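Local coordinates for protein putative isochorismatase (Bordetella bronchiseptica, PDB 3UAO) that hydrolyses maleamate to maleate and ammonia in the bacterial breakdown of nicotinate (vitamin B3), at residues L39-P44 / R186-S191; G46-D51 / A87-R92; F52-A57 / A121-P126; T141-Y146 / V177-S182. All blocks are in the same frame, centred on the assembly; numbering follows the deposited sequence.

Contact 1: L39-P44 / R186-S191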
loop_
_atom_site.group_PDB
_atom_site.type_symbol
_atom_site.label_atom_id
_atom_site.label_comp_id
_atom_site.label_asym_id
_atom_site.label_seq_id
_atom_site.Cartn_x
_atom_site.Cartn_y
_atom_site.Cartn_z
ATOM N N LEU A 39 -8.892 11.651 21.283
ATOM C CA LEU A 39 -9.298 10.524 20.447
ATOM C C LEU A 39 -10.129 9.528 21.281
ATOM O O LEU A 39 -9.576 8.653 21.993
ATOM C CB LEU A 39 -8.075 9.838 19.817
ATOM C CG LEU A 39 -8.332 8.680 18.822
ATOM C CD1 LEU A 39 -9.445 8.998 17.809
ATOM C CD2 LEU A 39 -7.061 8.303 18.069
ATOM N N PRO A 40 -11.465 9.639 21.200
ATOM C CA PRO A 40 -12.314 8.700 21.933
ATOM C C PRO A 40 -11.895 7.267 21.645
ATOM O O PRO A 40 -11.579 6.950 20.510
ATOM C CB PRO A 40 -13.724 8.978 21.358
ATOM C CG PRO A 40 -13.666 10.398 20.911
ATOM C CD PRO A 40 -12.270 10.573 20.387
ATOM N N LEU A 41 -11.880 6.420 22.666
ATOM C CA LEU A 41 -11.523 5.014 22.484
ATOM C C LEU A 41 -12.714 4.236 22.015
ATOM O O LEU A 41 -13.838 4.589 22.354
ATOM C CB LEU A 41 -11.039 4.418 23.790
ATOM C CG LEU A 41 -9.559 4.539 24.074
ATOM C CD1 LEU A 41 -8.949 5.816 23.523
ATOM C CD2 LEU A 41 -9.360 4.386 25.562
ATOM N N LYS A 42 -12.472 3.153 21.274
ATOM C CA LYS A 42 -13.555 2.353 20.685
ATOM C C LYS A 42 -13.165 0.900 20.358
ATOM O O LYS A 42 -12.237 0.641 19.601
ATOM C CB LYS A 42 -14.020 3.039 19.404
ATOM C CG LYS A 42 -15.424 2.700 18.978
ATOM C CD LYS A 42 -15.600 2.975 17.499
ATOM C CE LYS A 42 -16.975 2.491 16.965
ATOM N NZ LYS A 42 -16.998 2.629 15.494
ATOM N N ALA A 43 -13.931 -0.030 20.914
ATOM C CA ALA A 43 -13.776 -1.460 20.701
ATOM C C ALA A 43 -14.267 -1.788 19.310
ATOM O O ALA A 43 -14.993 -0.992 18.739
ATOM C CB ALA A 43 -14.597 -2.232 21.741
ATOM N N PRO A 44 -13.870 -2.952 18.754
ATOM C CA PRO A 44 -12.938 -3.924 19.360
ATOM C C PRO A 44 -11.535 -3.361 19.483
ATOM O O PRO A 44 -11.122 -2.566 18.644
ATOM C CB PRO A 44 -12.964 -5.127 18.378
ATOM C CG PRO A 44 -14.188 -4.964 17.589
ATOM C CD PRO A 44 -14.489 -3.491 17.524
ATOM N N ARG A 186 -7.767 3.733 15.517
ATOM C CA ARG A 186 -7.511 4.751 16.553
ATOM C C ARG A 186 -6.306 4.235 17.296
ATOM O O ARG A 186 -6.423 3.177 17.942
ATOM C CB ARG A 186 -8.713 4.877 17.483
ATOM C CG ARG A 186 -9.952 5.410 16.754
ATOM C CD ARG A 186 -11.250 5.019 17.421
ATOM N NE ARG A 186 -12.387 5.444 16.624
ATOM C CZ ARG A 186 -13.161 6.494 16.886
ATOM N NH1 ARG A 186 -12.984 7.261 17.952
ATOM N NH2 ARG A 186 -14.158 6.775 16.075
ATOM N N PRO A 187 -5.135 4.914 17.167
ATOM C CA PRO A 187 -4.004 4.443 17.945
ATOM C C PRO A 187 -4.081 4.921 19.394
ATOM O O PRO A 187 -4.456 6.075 19.662
ATOM C CB PRO A 187 -2.765 5.064 17.236
ATOM C CG PRO A 187 -3.335 5.831 15.987
ATOM C CD PRO A 187 -4.779 6.088 16.345
ATOM N N LEU A 188 -3.732 4.019 20.320
ATOM C CA LEU A 188 -3.593 4.324 21.733
ATOM C C LEU A 188 -2.136 4.024 22.103
ATOM O O LEU A 188 -1.751 2.865 22.315
ATOM C CB LEU A 188 -4.548 3.447 22.551
ATOM C CG LEU A 188 -4.970 3.914 23.950
ATOM C CD1 LEU A 188 -5.979 2.939 24.547
ATOM C CD2 LEU A 188 -3.785 4.151 24.888
ATOM N N VAL A 189 -1.317 5.070 22.166
ATOM C CA VAL A 189 0.092 4.909 22.500
ATOM C C VAL A 189 0.283 4.780 24.018
ATOM O O VAL A 189 0.007 5.694 24.784
ATOM C CB VAL A 189 0.943 6.031 21.922
ATOM C CG1 VAL A 189 2.420 5.806 22.270
ATOM C CG2 VAL A 189 0.740 6.074 20.394
ATOM N N LEU A 190 0.725 3.610 24.440
ATOM C CA LEU A 190 1.036 3.351 25.808
ATOM C C LEU A 190 2.349 4.060 26.155
ATOM O O LEU A 190 3.422 3.527 25.892
ATOM C CB LEU A 190 1.197 1.851 26.013
ATOM C CG LEU A 190 0.023 0.877 26.149
ATOM C CD1 LEU A 190 -1.359 1.569 26.372
ATOM C CD2 LEU A 190 0.012 -0.232 25.029
ATOM N N SER A 191 2.250 5.255 26.747
ATOM C CA SER A 191 3.409 6.115 27.016
ATOM C C SER A 191 4.476 5.473 27.888
ATOM O O SER A 191 5.630 5.883 27.818
ATOM C CB SER A 191 2.987 7.429 27.686
ATOM O OG SER A 191 2.267 7.199 28.896
#

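Contact 2: G46-D51 / A87-R92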
loop_
_atom_site.group_PDB
_atom_site.type_symbol
_atom_site.label_atom_id
_atom_site.label_comp_id
_atom_site.label_asym_id
_atom_site.label_seq_id
_atom_site.Cartn_x
_atom_site.Cartn_y
_atom_site.Cartn_z
ATOM N N GLY A 46 -7.228 -3.940 19.942
ATOM C CA GLY A 46 -6.105 -4.758 19.550
ATOM C C GLY A 46 -4.840 -4.170 20.131
ATOM O O GLY A 46 -4.833 -3.050 20.694
ATOM N N LEU A 47 -3.763 -4.927 20.011
ATOM C CA LEU A 47 -2.489 -4.573 20.610
ATOM C C LEU A 47 -1.401 -4.872 19.601
ATOM O O LEU A 47 -1.306 -5.970 19.074
ATOM C CB LEU A 47 -2.238 -5.366 21.920
ATOM C CG LEU A 47 -0.843 -5.325 22.577
ATOM C CD1 LEU A 47 -0.524 -3.965 23.115
ATOM C CD2 LEU A 47 -0.741 -6.345 23.671
ATOM N N LEU A 48 -0.578 -3.870 19.357
ATOM C CA LEU A 48 0.619 -4.002 18.572
ATOM C C LEU A 48 1.815 -3.768 19.456
ATOM O O LEU A 48 1.897 -2.703 20.073
ATOM C CB LEU A 48 0.623 -2.884 17.533
ATOM C CG LEU A 48 1.811 -2.959 16.604
ATOM C CD1 LEU A 48 1.819 -4.314 15.945
ATOM C CD2 LEU A 48 1.686 -1.837 15.631
ATOM N N ILE A 49 2.734 -4.721 19.506
ATOM C CA ILE A 49 3.993 -4.539 20.190
ATOM C C ILE A 49 5.084 -4.434 19.127
ATOM O O ILE A 49 5.405 -5.420 18.452
ATOM C CB ILE A 49 4.295 -5.711 21.125
ATOM C CG1 ILE A 49 3.125 -5.974 22.087
ATOM C CG2 ILE A 49 5.548 -5.455 21.926
ATOM C CD1 ILE A 49 3.323 -7.199 22.946
ATOM N N VAL A 50 5.675 -3.263 18.952
ATOM C CA VAL A 50 6.612 -3.116 17.831
ATOM C C VAL A 50 8.085 -3.288 18.212
ATOM O O VAL A 50 8.604 -2.565 19.023
ATOM C CB VAL A 50 6.299 -1.856 16.885
ATOM C CG1 VAL A 50 5.012 -1.173 17.266
ATOM C CG2 VAL A 50 7.419 -0.922 16.778
ATOM N N ASP A 51 8.704 -4.315 17.651
ATOM C CA ASP A 51 10.148 -4.535 17.714
ATOM C C ASP A 51 10.782 -4.661 19.087
ATOM O O ASP A 51 11.954 -4.332 19.269
ATOM C CB ASP A 51 10.885 -3.440 16.929
ATOM C CG ASP A 51 10.531 -3.435 15.491
ATOM O OD1 ASP A 51 9.934 -4.422 15.017
ATOM O OD2 ASP A 51 10.833 -2.420 14.840
ATOM N N ALA A 87 -7.212 -9.071 19.659
ATOM C CA ALA A 87 -6.270 -9.386 18.606
ATOM C C ALA A 87 -4.872 -8.917 19.076
ATOM O O ALA A 87 -4.740 -7.839 19.664
ATOM C CB ALA A 87 -6.684 -8.686 17.295
ATOM N N VAL A 88 -3.840 -9.717 18.841
ATOM C CA VAL A 88 -2.482 -9.316 19.235
ATOM C C VAL A 88 -1.463 -9.584 18.114
ATOM O O VAL A 88 -1.462 -10.667 17.528
ATOM C CB VAL A 88 -2.035 -9.993 20.540
ATOM C CG1 VAL A 88 -0.619 -9.504 20.961
ATOM C CG2 VAL A 88 -3.021 -9.694 21.628
ATOM N N ALA A 89 -0.639 -8.561 17.822
ATOM C CA ALA A 89 0.337 -8.590 16.733
ATOM C C ALA A 89 1.682 -8.118 17.247
ATOM O O ALA A 89 1.764 -7.174 18.001
ATOM C CB ALA A 89 -0.114 -7.717 15.576
ATOM N N HIS A 90 2.726 -8.821 16.858
ATOM C CA HIS A 90 4.087 -8.484 17.214
ATOM C C HIS A 90 4.850 -8.213 15.912
ATOM O O HIS A 90 4.594 -8.841 14.893
ATOM C CB HIS A 90 4.745 -9.669 17.937
ATOM C CG HIS A 90 3.929 -10.234 19.061
ATOM N ND1 HIS A 90 4.245 -10.024 20.385
ATOM C CD2 HIS A 90 2.808 -10.993 19.057
ATOM C CE1 HIS A 90 3.357 -10.646 21.150
ATOM N NE2 HIS A 90 2.475 -11.242 20.366
ATOM N N SER A 91 5.781 -7.278 15.956
ATOM C CA SER A 91 6.565 -6.937 14.800
ATOM C C SER A 91 8.023 -7.276 15.116
ATOM O O SER A 91 8.465 -7.274 16.268
ATOM C CB SER A 91 6.385 -5.437 14.456
ATOM O OG SER A 91 7.432 -4.636 14.972
ATOM N N ARG A 92 8.766 -7.566 14.066
ATOM C CA ARG A 92 10.198 -7.857 14.159
ATOM C C ARG A 92 10.802 -7.293 12.899
ATOM O O ARG A 92 10.166 -7.397 11.856
ATOM C CB ARG A 92 10.460 -9.374 14.142
ATOM C CG ARG A 92 9.911 -10.157 15.323
ATOM C CD ARG A 92 10.084 -11.642 15.122
ATOM N NE ARG A 92 11.490 -11.939 14.842
ATOM C CZ ARG A 92 11.948 -12.969 14.133
ATOM N NH1 ARG A 92 11.136 -13.872 13.610
ATOM N NH2 ARG A 92 13.240 -13.072 13.941
HETATM O O HOH W 1 7.584 -6.852 19.485
#

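Contact 3: F52-A57 / A121-P126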
loop_
_atom_site.group_PDB
_atom_site.type_symbol
_atom_site.label_atom_id
_atom_site.label_comp_id
_atom_site.label_asym_id
_atom_site.label_seq_id
_atom_site.Cartn_x
_atom_site.Cartn_y
_atom_site.Cartn_z
ATOM N N PHE A 52 10.053 -5.164 20.057
ATOM C CA PHE A 52 10.679 -5.478 21.336
ATOM C C PHE A 52 11.496 -6.761 21.203
ATOM O O PHE A 52 11.091 -7.811 21.702
ATOM C CB PHE A 52 9.640 -5.585 22.453
ATOM C CG PHE A 52 9.350 -4.283 23.128
ATOM C CD1 PHE A 52 10.249 -3.233 23.057
ATOM C CD2 PHE A 52 8.193 -4.129 23.888
ATOM C CE1 PHE A 52 9.987 -2.065 23.727
ATOM C CE2 PHE A 52 7.942 -2.976 24.558
ATOM C CZ PHE A 52 8.826 -1.945 24.491
ATOM N N VAL A 53 12.649 -6.640 20.532
ATOM C CA VAL A 53 13.486 -7.782 20.164
ATOM C C VAL A 53 14.816 -7.662 20.893
ATOM O O VAL A 53 15.202 -6.563 21.281
ATOM C CB VAL A 53 13.670 -7.895 18.621
ATOM C CG1 VAL A 53 12.319 -8.028 17.942
ATOM C CG2 VAL A 53 14.423 -6.720 18.053
ATOM N N ASN A 54 15.503 -8.784 21.111
ATOM C CA ASN A 54 16.709 -8.816 21.978
ATOM C C ASN A 54 17.730 -7.686 21.661
ATOM O O ASN A 54 18.376 -7.153 22.559
ATOM C CB ASN A 54 17.421 -10.189 21.896
ATOM C CG ASN A 54 16.593 -11.349 22.468
ATOM O OD1 ASN A 54 16.432 -12.406 21.833
ATOM N ND2 ASN A 54 16.071 -11.158 23.660
ATOM N N GLY A 55 17.881 -7.338 20.391
ATOM C CA GLY A 55 18.844 -6.337 19.988
ATOM C C GLY A 55 18.472 -4.921 20.394
ATOM O O GLY A 55 19.345 -4.077 20.574
ATOM N N PHE A 56 17.178 -4.645 20.528
ATOM C CA PHE A 56 16.696 -3.341 21.058
ATOM C C PHE A 56 16.592 -3.286 22.609
ATOM O O PHE A 56 16.528 -2.204 23.195
ATOM C CB PHE A 56 15.353 -2.978 20.416
ATOM C CG PHE A 56 15.478 -2.481 19.017
ATOM C CD1 PHE A 56 15.655 -1.145 18.761
ATOM C CD2 PHE A 56 15.425 -3.350 17.964
ATOM C CE1 PHE A 56 15.785 -0.685 17.454
ATOM C CE2 PHE A 56 15.557 -2.908 16.668
ATOM C CZ PHE A 56 15.739 -1.571 16.408
ATOM N N ALA A 57 16.547 -4.451 23.255
ATOM C CA ALA A 57 16.580 -4.542 24.723
ATOM C C ALA A 57 17.999 -4.389 25.247
ATOM O O ALA A 57 18.211 -3.644 26.181
ATOM C CB ALA A 57 15.985 -5.876 25.221
ATOM N N ALA A 121 19.519 -11.506 18.085
ATOM C CA ALA A 121 19.227 -10.069 18.125
ATOM C C ALA A 121 17.816 -9.757 17.594
ATOM O O ALA A 121 17.104 -8.899 18.122
ATOM C CB ALA A 121 20.280 -9.306 17.344
ATOM N N SER A 122 17.396 -10.476 16.566
ATOM C CA SER A 122 16.150 -10.144 15.884
ATOM C C SER A 122 14.933 -10.776 16.547
ATOM O O SER A 122 13.822 -10.427 16.216
ATOM C CB SER A 122 16.221 -10.603 14.438
ATOM O OG SER A 122 16.027 -12.008 14.334
ATOM N N ALA A 123 15.150 -11.701 17.476
ATOM C CA ALA A 123 14.059 -12.429 18.104
ATOM C C ALA A 123 13.305 -11.584 19.122
ATOM O O ALA A 123 13.898 -10.760 19.829
ATOM C CB ALA A 123 14.587 -13.689 18.793
ATOM N N ILE A 124 12.007 -11.854 19.239
ATOM C CA ILE A 124 11.190 -11.276 20.320
ATOM C C ILE A 124 11.699 -11.686 21.715
ATOM O O ILE A 124 12.113 -12.813 21.926
ATOM C CB ILE A 124 9.717 -11.651 20.164
ATOM C CG1 ILE A 124 9.148 -10.932 18.929
ATOM C CG2 ILE A 124 8.961 -11.293 21.447
ATOM C CD1 ILE A 124 7.658 -11.211 18.645
ATOM N N VAL A 125 11.683 -10.740 22.646
ATOM C CA VAL A 125 12.309 -10.930 23.956
ATOM C C VAL A 125 11.490 -11.936 24.727
ATOM O O VAL A 125 10.277 -11.863 24.698
ATOM C CB VAL A 125 12.419 -9.611 24.774
ATOM C CG1 VAL A 125 13.320 -8.600 24.051
ATOM C CG2 VAL A 125 11.054 -9.031 25.080
ATOM N N PRO A 126 12.147 -12.878 25.425
ATOM C CA PRO A 126 11.417 -13.950 26.101
ATOM C C PRO A 126 10.286 -13.442 26.963
ATOM O O PRO A 126 9.264 -14.108 27.034
ATOM C CB PRO A 126 12.490 -14.629 26.958
ATOM C CG PRO A 126 13.762 -14.386 26.202
ATOM C CD PRO A 126 13.592 -12.964 25.702
#

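Contact 4: T141-Y146 / V177-S182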
loop_
_atom_site.group_PDB
_atom_site.type_symbol
_atom_site.label_atom_id
_atom_site.label_comp_id
_atom_site.label_asym_id
_atom_site.label_seq_id
_atom_site.Cartn_x
_atom_site.Cartn_y
_atom_site.Cartn_z
ATOM N N THR A 141 11.340 -2.218 7.170
ATOM C CA THR A 141 11.194 -0.748 7.290
ATOM C C THR A 141 10.739 -0.394 8.710
ATOM O O THR A 141 10.446 -1.308 9.505
ATOM C CB THR A 141 10.159 -0.282 6.298
ATOM O OG1 THR A 141 8.949 -1.022 6.508
ATOM C CG2 THR A 141 10.653 -0.571 4.903
ATOM N N PRO A 142 10.696 0.907 9.066
ATOM C CA PRO A 142 10.283 1.293 10.419
ATOM C C PRO A 142 8.862 0.905 10.847
ATOM O O PRO A 142 8.652 0.445 11.989
ATOM C CB PRO A 142 10.408 2.821 10.408
ATOM C CG PRO A 142 11.316 3.124 9.290
ATOM C CD PRO A 142 11.130 2.075 8.267
ATOM N N SER A 143 7.886 1.087 9.971
ATOM C CA SER A 143 6.466 0.864 10.340
ATOM C C SER A 143 6.006 -0.569 10.207
ATOM O O SER A 143 6.274 -1.208 9.231
ATOM C CB SER A 143 5.557 1.728 9.466
ATOM O OG SER A 143 4.207 1.292 9.525
ATOM N N ALA A 144 5.249 -1.057 11.175
ATOM C CA ALA A 144 4.744 -2.452 11.138
ATOM C C ALA A 144 3.688 -2.636 10.048
ATOM O O ALA A 144 3.219 -3.777 9.803
ATOM C CB ALA A 144 4.169 -2.865 12.523
ATOM N N PHE A 145 3.319 -1.538 9.392
ATOM C CA PHE A 145 2.294 -1.529 8.364
ATOM C C PHE A 145 2.889 -1.476 6.962
ATOM O O PHE A 145 2.256 -1.980 5.991
ATOM C CB PHE A 145 1.349 -0.303 8.537
ATOM C CG PHE A 145 0.427 -0.408 9.718
ATOM C CD1 PHE A 145 -0.840 -0.912 9.577
ATOM C CD2 PHE A 145 0.834 -0.026 10.970
ATOM C CE1 PHE A 145 -1.681 -1.046 10.684
ATOM C CE2 PHE A 145 -0.001 -0.141 12.039
ATOM C CZ PHE A 145 -1.257 -0.664 11.889
ATOM N N TYR A 146 4.066 -0.845 6.813
ATOM C CA TYR A 146 4.632 -0.633 5.470
ATOM C C TYR A 146 5.079 -1.950 4.819
ATOM O O TYR A 146 6.084 -2.569 5.245
ATOM C CB TYR A 146 5.830 0.357 5.487
ATOM C CG TYR A 146 6.032 0.904 4.093
ATOM C CD1 TYR A 146 5.435 2.098 3.716
ATOM C CD2 TYR A 146 6.681 0.170 3.114
ATOM C CE1 TYR A 146 5.524 2.579 2.397
ATOM C CE2 TYR A 146 6.786 0.638 1.771
ATOM C CZ TYR A 146 6.194 1.822 1.413
ATOM O OH TYR A 146 6.284 2.325 0.102
ATOM N N VAL A 177 2.597 4.204 14.402
ATOM C CA VAL A 177 1.429 4.893 14.927
ATOM C C VAL A 177 0.774 5.803 13.881
ATOM O O VAL A 177 -0.443 5.816 13.700
ATOM C CB VAL A 177 1.838 5.683 16.182
ATOM C CG1 VAL A 177 0.909 6.901 16.428
ATOM C CG2 VAL A 177 1.918 4.736 17.396
ATOM N N VAL A 178 1.596 6.569 13.183
ATOM C CA VAL A 178 1.131 7.381 12.086
ATOM C C VAL A 178 0.498 6.483 11.019
ATOM O O VAL A 178 -0.517 6.838 10.435
ATOM C CB VAL A 178 2.295 8.185 11.492
ATOM C CG1 VAL A 178 1.915 8.793 10.120
ATOM C CG2 VAL A 178 2.732 9.279 12.494
ATOM N N ASP A 179 1.082 5.311 10.773
ATOM C CA ASP A 179 0.471 4.398 9.773
ATOM C C ASP A 179 -0.882 3.876 10.176
ATOM O O ASP A 179 -1.820 3.755 9.317
ATOM C CB ASP A 179 1.391 3.228 9.397
ATOM C CG ASP A 179 2.340 3.567 8.199
ATOM O OD1 ASP A 179 2.069 4.525 7.456
ATOM O OD2 ASP A 179 3.329 2.831 7.969
ATOM N N ALA A 180 -0.990 3.570 11.473
ATOM C CA ALA A 180 -2.166 2.955 12.036
ATOM C C ALA A 180 -3.287 3.913 11.886
ATOM O O ALA A 180 -4.384 3.585 11.480
ATOM C CB ALA A 180 -1.926 2.634 13.506
ATOM N N MET A 181 -2.989 5.140 12.230
ATOM C CA MET A 181 -3.927 6.239 12.075
ATOM C C MET A 181 -4.342 6.323 10.605
ATOM O O MET A 181 -5.525 6.302 10.262
ATOM C CB MET A 181 -3.282 7.566 12.487
ATOM C CG MET A 181 -4.309 8.653 12.506
ATOM S SD MET A 181 -3.545 10.255 12.460
ATOM C CE MET A 181 -2.952 10.284 10.769
ATOM N N SER A 182 -3.347 6.432 9.759
ATOM C CA SER A 182 -3.593 6.557 8.363
ATOM C C SER A 182 -4.471 5.392 7.838
ATOM O O SER A 182 -5.434 5.636 7.154
ATOM C CB SER A 182 -2.273 6.686 7.631
ATOM O OG SER A 182 -1.508 7.765 8.153
#

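Contact 1: L39-P44 / R186-S191
Arg186 carries the polar part of this contact, reaching out from the start of strand 186-195 to the incoming chain at Pro40. Its NH1 donates to Pro40 O at 2.9 Å with an N-H...O angle of 149°. The oxygen sits at the edge of the guanidinium, close to its plane, whereas the nitrogen stands above the plane of the carbonyl. With CG anti to the carbonyl carbon (chi1 -65°) and the chain extended as far as NE, the arginine reaches out across the loop, passing Leu39, Pro40 and Lys42 at a slant.

Apolar contact flanks that arm. Lys42 comes over one face of the guanidinium with CB, which is 3.9 Å from Arg186 CD. Leu39 straddles the beginning of the strand: CD1 touches Arg186 CG at 3.8 Å, and CD2 meets Pro187 CD at 3.6 Å, the leucine and proline side chains lying nearly at right angles. One residue further along the strand, Leu188 CD1 meets Leu41 CD2 at 3.8 Å, again roughly crosswise. Ala215 of strand 215-217 borders Leu39 and Leu41, while Ile107 of the second subunit packs on Pro40 and Arg186.

Lys42 O is also bonded to Thr161 OG1 on the neighbouring strand. The segment 39-44 thus runs past the starts of several parallel strands before entering strand 45-50 of the Rossmann-like alpha/beta fold of the isochorismatase family.

Contact 2: G46-D51 / A87-R92
Leu48 lays CD1 against Ala89, 3.9 Å from its CB and close to its carbonyl oxygen. The two strands are parallel neighbours in the central sheet, 11° apart in direction and joined through helix 67-84 as a beta-alpha-beta unit. Register is one to one, and backbone bonds alternate across it: Leu47 N to Ala87 O, Ala89 N to Leu47 O, Ile49 N to Ala89 O and Ser91 N to Ile49 O.

Leu48 and Ala89 face helix 150-156. On the other side of the sheet Leu47 CD2 and Val88 CG1, 4.2 Å apart, run side by side against helix 67-84. Ile49 lies alongside His90 there, its CD1 3.9 Å from His90 CE1, and His90 NE2 is bonded to Glu134. A water gives a hydrogen to Ile49 O at 2.8 Å.

Past the end of strand 45-50, Asp51 leans across to Ser91 on the adjacent strand. Its OD2 forms a salt bridge with Lys139, consistent with the Asp-Lys-Cys triad of this hydrolase family; Ser91 would then be a second-shell residue that may steady the carboxylate. Ser91 OG donates to Asp51 OD1 at 2.5 Å, arriving from above the carboxylate plane, 57° out of it.

Contact 3: F52-A57 / A121-P126
Phe52 O accepts from Val125 N at 3.1 Å, the donor lying in the carbonyl plane, and this is the first of three backbone bonds that tie the start of helix 54-57 to the 121-126 loop. Next, Asn54 N gives its hydrogen to Ala123 O at 2.9 Å, almost in line with the C=O. Gly55 N then donates to Ala121 O on one of the oxygen's lone pairs, also at 2.9 Å. Together the first and second make a single bridge between Val53 and Ile124.

Val53 stands at the N-cap of the helix. The N-H groups of Asn54 and Gly55, in the first turn, have no earlier helical carbonyl to bond, and the loop supplies carbonyls in their place. Val53 O serves the helix from inside, accepting from both Phe56 N and Ala57 N.

The valines fill in around this polar seam. Val53 CG1 comes within 3.3 Å of Ser122 O. With chi1 at -63°, Val125 swings CG1 away from its own carbonyl and in against the other backbone, 3.6 Å from Val53 C; the same methyl reaches Ala57 CB at 4.0 Å. Ser122 points its CB away from 52-57, and OG is held by Lys116 O, Ala119 O and the guanidinium of Arg92. Phe52 sends its ring away from 121-126, onto Ala70, Ile71 and Thr74 of helix 67-84.

Contact 4: T141-Y146 / V177-S182
Ser143 OG donates to Asp179 OD2, linking the loop after strand 135-139 to helix 174-182. The modelled separation of 2.4 Å is very short and its exact value doubtful. Ser143 also forms an ST turn: the same OG accepts from Phe145 N at 3.0 Å, and weakly from Tyr146 N. The hydroxyl is therefore held by its own loop while it bonds the helix. Its torsion, with OG anti to the backbone N (chi1 164°), carries it across to the carboxylate.

Beside this bond, Phe145 lies against the helix. Its CB meets Asp179 CB at 3.6 Å, and ring and carboxylate planes stand 76° apart. Ala180 sits over one face of the ring in a CH-pi contact, CA 4.1 Å from the centroid and 28° off the normal. Ala180 CB reaches Phe145 CE2 at 3.7 Å.

Outside this first shell, Leu150, Ala151 and Leu154 of helix 150-156 and Phe185 pack around Phe145. Pro142 and Met181 each touch the second subunit, Pro142 on its Met181 and Met181 on its Pro142, so the same two elements take part in the assembly. Between Ser143 and Phe145, the backbone N of Ala144 is bonded to Ser176 OG, a second tie to helix 174-182.

How the contacts relate
Contact 1 closes the longest loop, and the other three are nested within it. Contacts 2 and 3 interlock, their segments alternating along the chain, and both finish before contact 4 opens. Contact 2 is central: its centre lies 12 to 14 Å from each of the others, and it touches all three. Contacts 1 and 3, about 25 Å apart between centres, sit on opposite sides of the chain's centre. Contacts 1 and 2 share the parallel sheet, where Leu190 packs on Leu47 over strand 161-167. Helix 174-182 leads from contact 4 directly into the strand of contact 1. Both border the second subunit, whereas contacts 2 and 3, around Asp51, are built within one chain.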